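Local structure of pesticidal crystal protein Cry4Aa (Bacillus thuringiensis, 2C9K) at residues A[430-439]-A[450-458]; A[147-158]-A[182-193]. The protein promotes colloid-osmotic lysis in insects by binding to midgut epithelial cells, this chain being the three-domain toxin part of a longer protoxin. All blocks are in the same frame, centred on the assembly; numbering follows the deposited sequence.

How the contacts relate
Contact 1 (430-439 with 450-458) and contact 2 (147-158 with 182-193) belong to different domains of the toxin and do not touch: their centres lie about 33 Å apart and their nearest atoms about 13 Å. Contact 2, the earlier along the chain, pairs two antiparallel helices of the N-terminal bundle, the domain associated with pore formation in this family. Contact 1 is a beta hairpin in the middle, all-beta domain, which in relatives takes part in receptor recognition. Both are buried. Near contact 1 a bound methylpentanediol, probably from the crystallisation liquor, lies about 4 Å from the side chain of Phe-436.

Contact 1: A[430-439]-A[450-458]; sequences YSHILSFIKS and VYTFAWTHS
Leu-434 lays its CD1 methyl over one face of the Trp-455 indole, a CH-pi contact with 3.9 Å from CD1 to the centroid of the six-membered ring and the methyl 12° off the ring normal. With CG anti to its backbone N (chi1 -172°), Leu-434 also meets Phe-453, CD1 standing at the edge of that ring. Farther along the same face Ile-437 and Phe-453 run side by side, Ile-437 CD1 3.6 Å from Phe-453 CE2. This face packs on strand 353-362, Leu-434 on Ile-354 and Trp-455 on Leu-357. The reverse face carries Ile-433, Phe-436, Lys-438, Thr-452, Ala-454 and Thr-456, with Phe-436 CB 3.6 Å from Ala-454 CB. Ser-435 is an extra residue opposite Ala-454, a beta bulge: Ser-435 N gives to Ala-454 O (2.9 Å) while Ala-454 N gives to Phe-436 O (2.8 Å). At one end, His-457 turns its ring edge toward the face of His-432, with planes at 69°. Ser-431 OG accepts from His-432 ND1 in the imidazole plane (2.9 Å). Ser-431 OG is also hydrogen-bonded to Pro-410 O and His-432 NE2 to Arg-261, so both ring nitrogens are held. Ser-458 closes this end with two bonds, N to Ser-431 O (2.8 Å) and OG to Tyr-430 O (2.9 Å). Strand 450-457 is flanked by 432-440 and by 262-267, whose Glu-262 bonds the Ser-435 hydroxyl, making this hairpin part of the three-stranded antiparallel sheet of the beta-prism domain characteristic of three-domain Cry toxins.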
loop_
_atom_site.group_PDB
_atom_site.type_symbol
_atom_site.label_atom_id
_atom_site.label_comp_id
_atom_site.label_asym_id
_atom_site.label_seq_id
_atom_site.Cartn_x
_atom_site.Cartn_y
_atom_site.Cartn_z
ATOM N N TYR A 430 -2.909 -13.769 -4.634
ATOM C CA TYR A 430 -3.696 -12.539 -4.674
ATOM C C TYR A 430 -2.970 -11.465 -3.863
ATOM O O TYR A 430 -2.390 -11.757 -2.820
ATOM C CB TYR A 430 -5.094 -12.794 -4.097
ATOM C CG TYR A 430 -5.081 -13.217 -2.649
ATOM C CD1 TYR A 430 -5.334 -12.301 -1.633
ATOM C CD2 TYR A 430 -4.752 -14.525 -2.288
ATOM C CE1 TYR A 430 -5.252 -12.676 -0.293
ATOM C CE2 TYR A 430 -4.669 -14.908 -0.959
ATOM C CZ TYR A 430 -4.916 -13.981 0.032
ATOM O OH TYR A 430 -4.812 -14.350 1.352
ATOM N N SER A 431 -3.007 -10.224 -4.342
ATOM C CA SER A 431 -2.316 -9.125 -3.673
ATOM C C SER A 431 -3.194 -8.269 -2.767
ATOM O O SER A 431 -2.682 -7.540 -1.907
ATOM C CB SER A 431 -1.674 -8.218 -4.711
ATOM O OG SER A 431 -2.677 -7.629 -5.519
ATOM N N HIS A 432 -4.507 -8.337 -2.959
ATOM C CA HIS A 432 -5.410 -7.544 -2.135
ATOM C C HIS A 432 -6.635 -8.339 -1.731
ATOM O O HIS A 432 -6.990 -9.309 -2.388
ATOM C CB HIS A 432 -5.856 -6.278 -2.880
ATOM C CG HIS A 432 -4.774 -5.252 -3.054
ATOM N ND1 HIS A 432 -3.704 -5.431 -3.906
ATOM C CD2 HIS A 432 -4.621 -4.019 -2.512
ATOM C CE1 HIS A 432 -2.941 -4.353 -3.882
ATOM N NE2 HIS A 432 -3.475 -3.482 -3.045
ATOM N N ILE A 433 -7.265 -7.920 -0.637
ATOM C CA ILE A 433 -8.477 -8.554 -0.122
ATOM C C ILE A 433 -9.530 -7.470 0.123
ATOM O O ILE A 433 -9.189 -6.331 0.463
ATOM C CB ILE A 433 -8.225 -9.275 1.228
ATOM C CG1 ILE A 433 -7.937 -8.240 2.324
ATOM C CG2 ILE A 433 -7.086 -10.293 1.080
ATOM C CD1 ILE A 433 -7.870 -8.831 3.713
ATOM N N LEU A 434 -10.802 -7.816 -0.035
ATOM C CA LEU A 434 -11.868 -6.839 0.176
ATOM C C LEU A 434 -11.855 -6.380 1.628
ATOM O O LEU A 434 -11.652 -7.186 2.529
ATOM C CB LEU A 434 -13.239 -7.440 -0.160
ATOM C CG LEU A 434 -14.328 -6.364 -0.133
ATOM C CD1 LEU A 434 -14.107 -5.412 -1.297
ATOM C CD2 LEU A 434 -15.707 -6.988 -0.208
ATOM N N SER A 435 -12.082 -5.100 1.875
ATOM C CA SER A 435 -12.058 -4.639 3.251
ATOM C C SER A 435 -13.280 -3.840 3.662
ATOM O O SER A 435 -13.543 -3.682 4.847
ATOM C CB SER A 435 -10.803 -3.802 3.499
ATOM O OG SER A 435 -10.835 -2.602 2.755
ATOM N N PHE A 436 -14.037 -3.362 2.681
ATOM C CA PHE A 436 -15.208 -2.530 2.961
ATOM C C PHE A 436 -15.954 -2.161 1.670
ATOM O O PHE A 436 -15.373 -2.169 0.581
ATOM C CB PHE A 436 -14.729 -1.235 3.621
ATOM C CG PHE A 436 -15.721 -0.607 4.549
ATOM C CD1 PHE A 436 -15.919 -1.126 5.828
ATOM C CD2 PHE A 436 -16.407 0.545 4.174
ATOM C CE1 PHE A 436 -16.780 -0.504 6.723
ATOM C CE2 PHE A 436 -17.274 1.177 5.066
ATOM C CZ PHE A 436 -17.458 0.651 6.345
ATOM N N ILE A 437 -17.238 -1.834 1.799
ATOM C CA ILE A 437 -18.044 -1.406 0.654
ATOM C C ILE A 437 -18.911 -0.214 1.056
ATOM O O ILE A 437 -19.875 -0.387 1.790
ATOM C CB ILE A 437 -18.977 -2.509 0.143
ATOM C CG1 ILE A 437 -18.166 -3.655 -0.460
ATOM C CG2 ILE A 437 -19.904 -1.940 -0.911
ATOM C CD1 ILE A 437 -19.025 -4.771 -1.043
ATOM N N LYS A 438 -18.559 0.987 0.592
ATOM C CA LYS A 438 -19.325 2.193 0.903
ATOM C C LYS A 438 -20.251 2.497 -0.254
ATOM O O LYS A 438 -20.118 1.919 -1.329
ATOM C CB LYS A 438 -18.403 3.400 1.138
ATOM C CG LYS A 438 -17.965 3.572 2.577
ATOM C CD LYS A 438 -16.927 4.660 2.739
ATOM C CE LYS A 438 -17.505 6.049 2.516
ATOM N NZ LYS A 438 -18.339 6.548 3.639
ATOM N N SER A 439 -21.176 3.424 -0.046
ATOM C CA SER A 439 -22.117 3.773 -1.093
ATOM C C SER A 439 -22.608 5.212 -0.954
ATOM O O SER A 439 -22.845 5.687 0.159
ATOM C CB SER A 439 -23.302 2.812 -1.026
ATOM O OG SER A 439 -23.914 2.653 -2.288
ATOM N N VAL A 450 -23.822 5.003 -6.247
ATOM C CA VAL A 450 -22.449 4.695 -6.658
ATOM C C VAL A 450 -21.738 3.951 -5.528
ATOM O O VAL A 450 -21.770 4.385 -4.372
ATOM C CB VAL A 450 -21.643 5.977 -6.964
ATOM C CG1 VAL A 450 -20.194 5.632 -7.189
ATOM C CG2 VAL A 450 -22.193 6.657 -8.194
ATOM N N TYR A 451 -21.096 2.834 -5.854
ATOM C CA TYR A 451 -20.396 2.066 -4.832
ATOM C C TYR A 451 -18.890 2.149 -5.013
ATOM O O TYR A 451 -18.393 2.510 -6.080
ATOM C CB TYR A 451 -20.783 0.582 -4.884
ATOM C CG TYR A 451 -22.261 0.261 -4.767
ATOM C CD1 TYR A 451 -23.114 0.373 -5.867
ATOM C CD2 TYR A 451 -22.794 -0.203 -3.569
ATOM C CE1 TYR A 451 -24.461 0.024 -5.774
ATOM C CE2 TYR A 451 -24.131 -0.551 -3.464
ATOM C CZ TYR A 451 -24.962 -0.440 -4.566
ATOM O OH TYR A 451 -26.289 -0.806 -4.458
ATOM N N THR A 452 -18.170 1.808 -3.957
ATOM C CA THR A 452 -16.722 1.764 -3.994
ATOM C C THR A 452 -16.353 0.525 -3.205
ATOM O O THR A 452 -16.962 0.226 -2.176
ATOM C CB THR A 452 -16.074 2.975 -3.323
ATOM O OG1 THR A 452 -16.723 3.225 -2.077
ATOM C CG2 THR A 452 -16.168 4.197 -4.208
ATOM N N PHE A 453 -15.374 -0.212 -3.701
ATOM C CA PHE A 453 -14.927 -1.419 -3.031
ATOM C C PHE A 453 -13.531 -1.156 -2.492
ATOM O O PHE A 453 -12.613 -0.860 -3.248
ATOM C CB PHE A 453 -14.942 -2.592 -4.015
ATOM C CG PHE A 453 -16.317 -2.900 -4.563
ATOM C CD1 PHE A 453 -16.893 -2.088 -5.539
ATOM C CD2 PHE A 453 -17.067 -3.959 -4.049
ATOM C CE1 PHE A 453 -18.193 -2.322 -5.990
ATOM C CE2 PHE A 453 -18.366 -4.200 -4.493
ATOM C CZ PHE A 453 -18.929 -3.380 -5.463
ATOM N N ALA A 454 -13.396 -1.227 -1.173
ATOM C CA ALA A 454 -12.123 -0.988 -0.501
ATOM C C ALA A 454 -11.268 -2.244 -0.540
ATOM O O ALA A 454 -11.774 -3.349 -0.380
ATOM C CB ALA A 454 -12.371 -0.581 0.935
ATOM N N TRP A 455 -9.971 -2.065 -0.744
ATOM C CA TRP A 455 -9.045 -3.178 -0.810
ATOM C C TRP A 455 -7.789 -2.894 -0.007
ATOM O O TRP A 455 -7.180 -1.846 -0.159
ATOM C CB TRP A 455 -8.651 -3.452 -2.268
ATOM C CG TRP A 455 -9.803 -3.805 -3.158
ATOM C CD1 TRP A 455 -10.528 -2.957 -3.935
ATOM C CD2 TRP A 455 -10.385 -5.105 -3.327
ATOM N NE1 TRP A 455 -11.530 -3.644 -4.577
ATOM C CE2 TRP A 455 -11.465 -4.965 -4.219
ATOM C CE3 TRP A 455 -10.097 -6.375 -2.808
ATOM C CZ2 TRP A 455 -12.259 -6.044 -4.607
ATOM C CZ3 TRP A 455 -10.887 -7.450 -3.196
ATOM C CH2 TRP A 455 -11.954 -7.276 -4.086
ATOM N N THR A 456 -7.407 -3.829 0.852
ATOM C CA THR A 456 -6.199 -3.672 1.644
ATOM C C THR A 456 -5.163 -4.670 1.134
ATOM O O THR A 456 -5.524 -5.683 0.528
ATOM C CB THR A 456 -6.472 -3.908 3.140
ATOM O OG1 THR A 456 -7.189 -5.136 3.316
ATOM C CG2 THR A 456 -7.279 -2.762 3.706
ATOM N N HIS A 457 -3.884 -4.392 1.364
ATOM C CA HIS A 457 -2.837 -5.293 0.886
ATOM C C HIS A 457 -2.814 -6.622 1.646
ATOM O O HIS A 457 -2.813 -6.635 2.881
ATOM C CB HIS A 457 -1.471 -4.630 0.998
ATOM C CG HIS A 457 -0.436 -5.262 0.126
ATOM N ND1 HIS A 457 -0.218 -4.864 -1.174
ATOM C CD2 HIS A 457 0.396 -6.303 0.347
ATOM C CE1 HIS A 457 0.707 -5.634 -1.717
ATOM N NE2 HIS A 457 1.096 -6.516 -0.815
ATOM N N SER A 458 -2.770 -7.733 0.914
ATOM C CA SER A 458 -2.772 -9.054 1.543
ATOM C C SER A 458 -1.487 -9.398 2.292
ATOM O O SER A 458 -1.273 -10.547 2.677
ATOM C CB SER A 458 -3.063 -10.140 0.504
ATOM O OG SER A 458 -1.985 -10.294 -0.394
#

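Contact 2: A[147-158]-A[182-193]; sequences ANLHLTVLNQAV and YYPVLTKAIEDY
Two consecutive helices of the N-terminal helical bundle, 140-164 and 183-208, pack antiparallel here through interlocking apolar side chains. The short segments run with their axes 9.4 Å apart at closest approach and 153° between their directions. Leu-151 is a knob in a hole formed by Leu-186, Ala-189, Ile-190 and Tyr-193: its CD2 branch enters between Ala-189 CB at 3.6 Å and Ile-190 CG1 at 3.7 Å, while its CG stands at the rim of the Tyr-193 ring, near the ring plane. Leu-186 returns the grip, sitting among Leu-151, Leu-154, Asn-155 and Val-158. Its CG, anti to the backbone N (chi1 170°), swings the end of the side chain toward segment 147-158, which the CA-CB bond alone does not do. There CD1 rests on Leu-154 CB at 3.8 Å, and CD2 meets Val-158 CG2, also at 3.8 Å, the Leu-186 and Val-158 side chains crossing at about a right angle. A tyrosine borders the leucine core at each end. Ala-147 CB stands over the centre of the Tyr-193 ring, 3.4 Å from its centroid, in a CH-pi contact. At the other end Ala-157 CB lies over one face of Tyr-182, offset toward the rim and 3.9 Å from Tyr-182 CD1, while Leu-154 CD2 comes obliquely to Tyr-182 CD2 at 3.5 Å. Polar groups beside the apolar seam have partners beyond it: Asn-155 ND2 binds Tyr-246 O, and Tyr-183 OH binds Asp-247. Leu-149 and Val-153 face helices 103-123 and 29-37, so helix 140-164 is covered from several directions. Ile-190 touches Tyr-565 from the C-terminal region. The central helix thus pairs antiparallel with the next one, as in the N-terminal bundle of three-domain Cry toxins, the domain linked to pore formation in this family.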
loop_
_atom_site.group_PDB
_atom_site.type_symbol
_atom_site.label_atom_id
_atom_site.label_comp_id
_atom_site.label_asym_id
_atom_site.label_seq_id
_atom_site.Cartn_x
_atom_site.Cartn_y
_atom_site.Cartn_z
ATOM N N ALA A 147 14.590 3.459 -9.804
ATOM C CA ALA A 147 15.140 3.798 -8.489
ATOM C C ALA A 147 15.238 2.591 -7.561
ATOM O O ALA A 147 16.205 2.462 -6.807
ATOM C CB ALA A 147 14.299 4.888 -7.832
ATOM N N ASN A 148 14.242 1.709 -7.613
ATOM C CA ASN A 148 14.247 0.529 -6.764
ATOM C C ASN A 148 15.413 -0.370 -7.150
ATOM O O ASN A 148 16.167 -0.823 -6.287
ATOM C CB ASN A 148 12.919 -0.226 -6.882
ATOM C CG ASN A 148 12.875 -1.476 -6.013
ATOM O OD1 ASN A 148 12.826 -2.598 -6.520
ATOM N ND2 ASN A 148 12.893 -1.287 -4.697
ATOM N N LEU A 149 15.567 -0.633 -8.443
ATOM C CA LEU A 149 16.681 -1.462 -8.892
ATOM C C LEU A 149 17.943 -0.808 -8.351
ATOM O O LEU A 149 18.793 -1.469 -7.741
ATOM C CB LEU A 149 16.742 -1.517 -10.422
ATOM C CG LEU A 149 15.600 -2.287 -11.076
ATOM C CD1 LEU A 149 15.639 -2.136 -12.592
ATOM C CD2 LEU A 149 15.703 -3.736 -10.658
ATOM N N HIS A 150 18.050 0.500 -8.561
ATOM C CA HIS A 150 19.199 1.244 -8.088
ATOM C C HIS A 150 19.419 0.980 -6.604
ATOM O O HIS A 150 20.508 0.575 -6.198
ATOM C CB HIS A 150 19.000 2.743 -8.319
ATOM C CG HIS A 150 20.227 3.556 -8.044
ATOM N ND1 HIS A 150 21.462 2.985 -7.823
ATOM C CD2 HIS A 150 20.412 4.892 -7.958
ATOM C CE1 HIS A 150 22.355 3.932 -7.608
ATOM N NE2 HIS A 150 21.742 5.099 -7.685
ATOM N N LEU A 151 18.387 1.197 -5.794
ATOM C CA LEU A 151 18.504 0.980 -4.352
ATOM C C LEU A 151 18.914 -0.451 -3.994
ATOM O O LEU A 151 19.599 -0.670 -2.989
ATOM C CB LEU A 151 17.181 1.325 -3.651
ATOM C CG LEU A 151 16.797 2.807 -3.575
ATOM C CD1 LEU A 151 15.369 2.962 -3.082
ATOM C CD2 LEU A 151 17.767 3.535 -2.650
ATOM N N THR A 152 18.510 -1.418 -4.819
ATOM C CA THR A 152 18.820 -2.824 -4.558
ATOM C C THR A 152 20.294 -3.185 -4.710
ATOM O O THR A 152 20.829 -3.961 -3.919
ATOM C CB THR A 152 17.994 -3.759 -5.457
ATOM O OG1 THR A 152 16.608 -3.413 -5.364
ATOM C CG2 THR A 152 18.158 -5.189 -5.008
ATOM N N VAL A 153 20.952 -2.638 -5.723
ATOM C CA VAL A 153 22.364 -2.937 -5.911
ATOM C C VAL A 153 23.184 -2.241 -4.834
ATOM O O VAL A 153 24.174 -2.785 -4.362
ATOM C CB VAL A 153 22.869 -2.508 -7.301
ATOM C CG1 VAL A 153 24.380 -2.645 -7.366
ATOM C CG2 VAL A 153 22.229 -3.383 -8.373
ATOM N N LEU A 154 22.776 -1.042 -4.441
ATOM C CA LEU A 154 23.497 -0.332 -3.396
ATOM C C LEU A 154 23.344 -1.077 -2.064
ATOM O O LEU A 154 24.318 -1.271 -1.337
ATOM C CB LEU A 154 22.973 1.094 -3.274
ATOM C CG LEU A 154 23.336 1.986 -4.458
ATOM C CD1 LEU A 154 22.610 3.320 -4.361
ATOM C CD2 LEU A 154 24.843 2.193 -4.473
ATOM N N ASN A 155 22.123 -1.495 -1.750
ATOM C CA ASN A 155 21.865 -2.227 -0.514
ATOM C C ASN A 155 22.722 -3.474 -0.549
ATOM O O ASN A 155 23.280 -3.885 0.465
ATOM C CB ASN A 155 20.372 -2.607 -0.410
ATOM C CG ASN A 155 20.077 -3.551 0.757
ATOM O OD1 ASN A 155 20.208 -4.768 0.638
ATOM N ND2 ASN A 155 19.683 -2.985 1.890
ATOM N N GLN A 156 22.834 -4.060 -1.735
ATOM C CA GLN A 156 23.619 -5.274 -1.921
ATOM C C GLN A 156 25.113 -4.975 -1.747
ATOM O O GLN A 156 25.825 -5.699 -1.049
ATOM C CB GLN A 156 23.343 -5.861 -3.311
ATOM C CG GLN A 156 23.880 -7.264 -3.509
ATOM C CD GLN A 156 25.404 -7.333 -3.437
ATOM O OE1 GLN A 156 26.105 -6.906 -4.362
ATOM N NE2 GLN A 156 25.920 -7.860 -2.329
ATOM N N ALA A 157 25.567 -3.897 -2.381
ATOM C CA ALA A 157 26.959 -3.471 -2.313
ATOM C C ALA A 157 27.377 -3.297 -0.867
ATOM O O ALA A 157 28.436 -3.767 -0.461
ATOM C CB ALA A 157 27.144 -2.159 -3.066
ATOM N N VAL A 158 26.549 -2.609 -0.091
ATOM C CA VAL A 158 26.851 -2.397 1.313
ATOM C C VAL A 158 27.015 -3.734 2.019
ATOM O O VAL A 158 27.977 -3.943 2.748
ATOM C CB VAL A 158 25.743 -1.595 2.001
ATOM C CG1 VAL A 158 25.942 -1.612 3.500
ATOM C CG2 VAL A 158 25.761 -0.166 1.498
ATOM N N TYR A 182 29.452 2.467 0.019
ATOM C CA TYR A 182 28.224 3.045 -0.514
ATOM C C TYR A 182 27.144 3.357 0.515
ATOM O O TYR A 182 26.059 3.789 0.142
ATOM C CB TYR A 182 27.615 2.119 -1.567
ATOM C CG TYR A 182 28.521 1.789 -2.724
ATOM C CD1 TYR A 182 29.579 0.897 -2.569
ATOM C CD2 TYR A 182 28.310 2.353 -3.980
ATOM C CE1 TYR A 182 30.404 0.567 -3.641
ATOM C CE2 TYR A 182 29.130 2.032 -5.058
ATOM C CZ TYR A 182 30.174 1.135 -4.881
ATOM O OH TYR A 182 30.985 0.796 -5.941
ATOM N N TYR A 183 27.418 3.152 1.799
ATOM C CA TYR A 183 26.388 3.414 2.801
ATOM C C TYR A 183 25.934 4.868 2.910
ATOM O O TYR A 183 24.760 5.132 3.138
ATOM C CB TYR A 183 26.805 2.910 4.184
ATOM C CG TYR A 183 25.648 2.942 5.154
ATOM C CD1 TYR A 183 24.425 2.366 4.813
ATOM C CD2 TYR A 183 25.753 3.583 6.389
ATOM C CE1 TYR A 183 23.334 2.431 5.670
ATOM C CE2 TYR A 183 24.665 3.650 7.254
ATOM C CZ TYR A 183 23.462 3.073 6.882
ATOM O OH TYR A 183 22.379 3.141 7.710
ATOM N N PRO A 184 26.858 5.830 2.779
ATOM C CA PRO A 184 26.380 7.210 2.880
ATOM C C PRO A 184 25.510 7.527 1.665
ATOM O O PRO A 184 24.568 8.312 1.741
ATOM C CB PRO A 184 27.673 8.015 2.900
ATOM C CG PRO A 184 28.630 7.082 3.582
ATOM C CD PRO A 184 28.327 5.780 2.890
ATOM N N VAL A 185 25.830 6.889 0.548
ATOM C CA VAL A 185 25.095 7.083 -0.701
ATOM C C VAL A 185 23.768 6.318 -0.723
ATOM O O VAL A 185 22.779 6.800 -1.287
ATOM C CB VAL A 185 25.941 6.629 -1.912
ATOM C CG1 VAL A 185 25.151 6.779 -3.192
ATOM C CG2 VAL A 185 27.211 7.439 -1.977
ATOM N N LEU A 186 23.760 5.122 -0.131
ATOM C CA LEU A 186 22.563 4.286 -0.077
ATOM C C LEU A 186 21.485 5.085 0.614
ATOM O O LEU A 186 20.351 5.189 0.147
ATOM C CB LEU A 186 22.847 3.016 0.724
ATOM C CG LEU A 186 21.658 2.129 1.098
ATOM C CD1 LEU A 186 20.913 1.701 -0.148
ATOM C CD2 LEU A 186 22.163 0.918 1.865
ATOM N N THR A 187 21.875 5.654 1.743
ATOM C CA THR A 187 20.998 6.471 2.543
ATOM C C THR A 187 20.417 7.632 1.723
ATOM O O THR A 187 19.206 7.710 1.534
ATOM C CB THR A 187 21.777 6.991 3.767
ATOM O OG1 THR A 187 22.040 5.888 4.646
ATOM C CG2 THR A 187 21.001 8.078 4.504
ATOM N N LYS A 188 21.277 8.517 1.224
ATOM C CA LYS A 188 20.831 9.665 0.436
ATOM C C LYS A 188 19.909 9.261 -0.712
ATOM O O LYS A 188 19.017 10.021 -1.089
ATOM C CB LYS A 188 22.039 10.421 -0.127
ATOM C CG LYS A 188 22.020 11.928 0.119
ATOM C CD LYS A 188 21.947 12.232 1.617
ATOM C CE LYS A 188 22.322 13.679 1.943
ATOM N NZ LYS A 188 23.765 13.989 1.623
ATOM N N ALA A 189 20.129 8.071 -1.264
ATOM C CA ALA A 189 19.313 7.563 -2.367
ATOM C C ALA A 189 17.910 7.176 -1.882
ATOM O O ALA A 189 16.921 7.360 -2.602
ATOM C CB ALA A 189 19.995 6.357 -3.004
ATOM N N ILE A 190 17.837 6.629 -0.668
ATOM C CA ILE A 190 16.562 6.235 -0.067
ATOM C C ILE A 190 15.771 7.506 0.211
ATOM O O ILE A 190 14.559 7.568 -0.016
ATOM C CB ILE A 190 16.764 5.486 1.280
ATOM C CG1 ILE A 190 17.321 4.086 1.026
ATOM C CG2 ILE A 190 15.457 5.420 2.048
ATOM C CD1 ILE A 190 17.680 3.328 2.291
ATOM N N GLU A 191 16.472 8.525 0.695
ATOM C CA GLU A 191 15.832 9.786 1.005
ATOM C C GLU A 191 15.373 10.526 -0.249
ATOM O O GLU A 191 14.205 10.911 -0.350
ATOM C CB GLU A 191 16.773 10.675 1.815
ATOM C CG GLU A 191 16.145 12.004 2.212
ATOM C CD GLU A 191 17.020 12.805 3.148
ATOM O OE1 GLU A 191 17.508 12.231 4.143
ATOM O OE2 GLU A 191 17.217 14.009 2.901
ATOM N N ASP A 192 16.279 10.721 -1.202
ATOM C CA ASP A 192 15.931 11.441 -2.419
ATOM C C ASP A 192 14.832 10.783 -3.224
ATOM O O ASP A 192 13.884 11.440 -3.642
ATOM C CB ASP A 192 17.159 11.625 -3.301
ATOM C CG ASP A 192 18.172 12.559 -2.686
ATOM O OD1 ASP A 192 17.814 13.291 -1.734
ATOM O OD2 ASP A 192 19.327 12.569 -3.166
ATOM N N TYR A 193 14.964 9.486 -3.450
ATOM C CA TYR A 193 13.965 8.747 -4.210
ATOM C C TYR A 193 12.593 8.802 -3.540
ATOM O O TYR A 193 11.578 8.989 -4.203
ATOM C CB TYR A 193 14.428 7.307 -4.389
ATOM C CG TYR A 193 15.537 7.180 -5.406
ATOM C CD1 TYR A 193 16.429 6.111 -5.370
ATOM C CD2 TYR A 193 15.676 8.117 -6.434
ATOM C CE1 TYR A 193 17.432 5.979 -6.331
ATOM C CE2 TYR A 193 16.674 7.987 -7.401
ATOM C CZ TYR A 193 17.545 6.919 -7.342
ATOM O OH TYR A 193 18.518 6.778 -8.304
#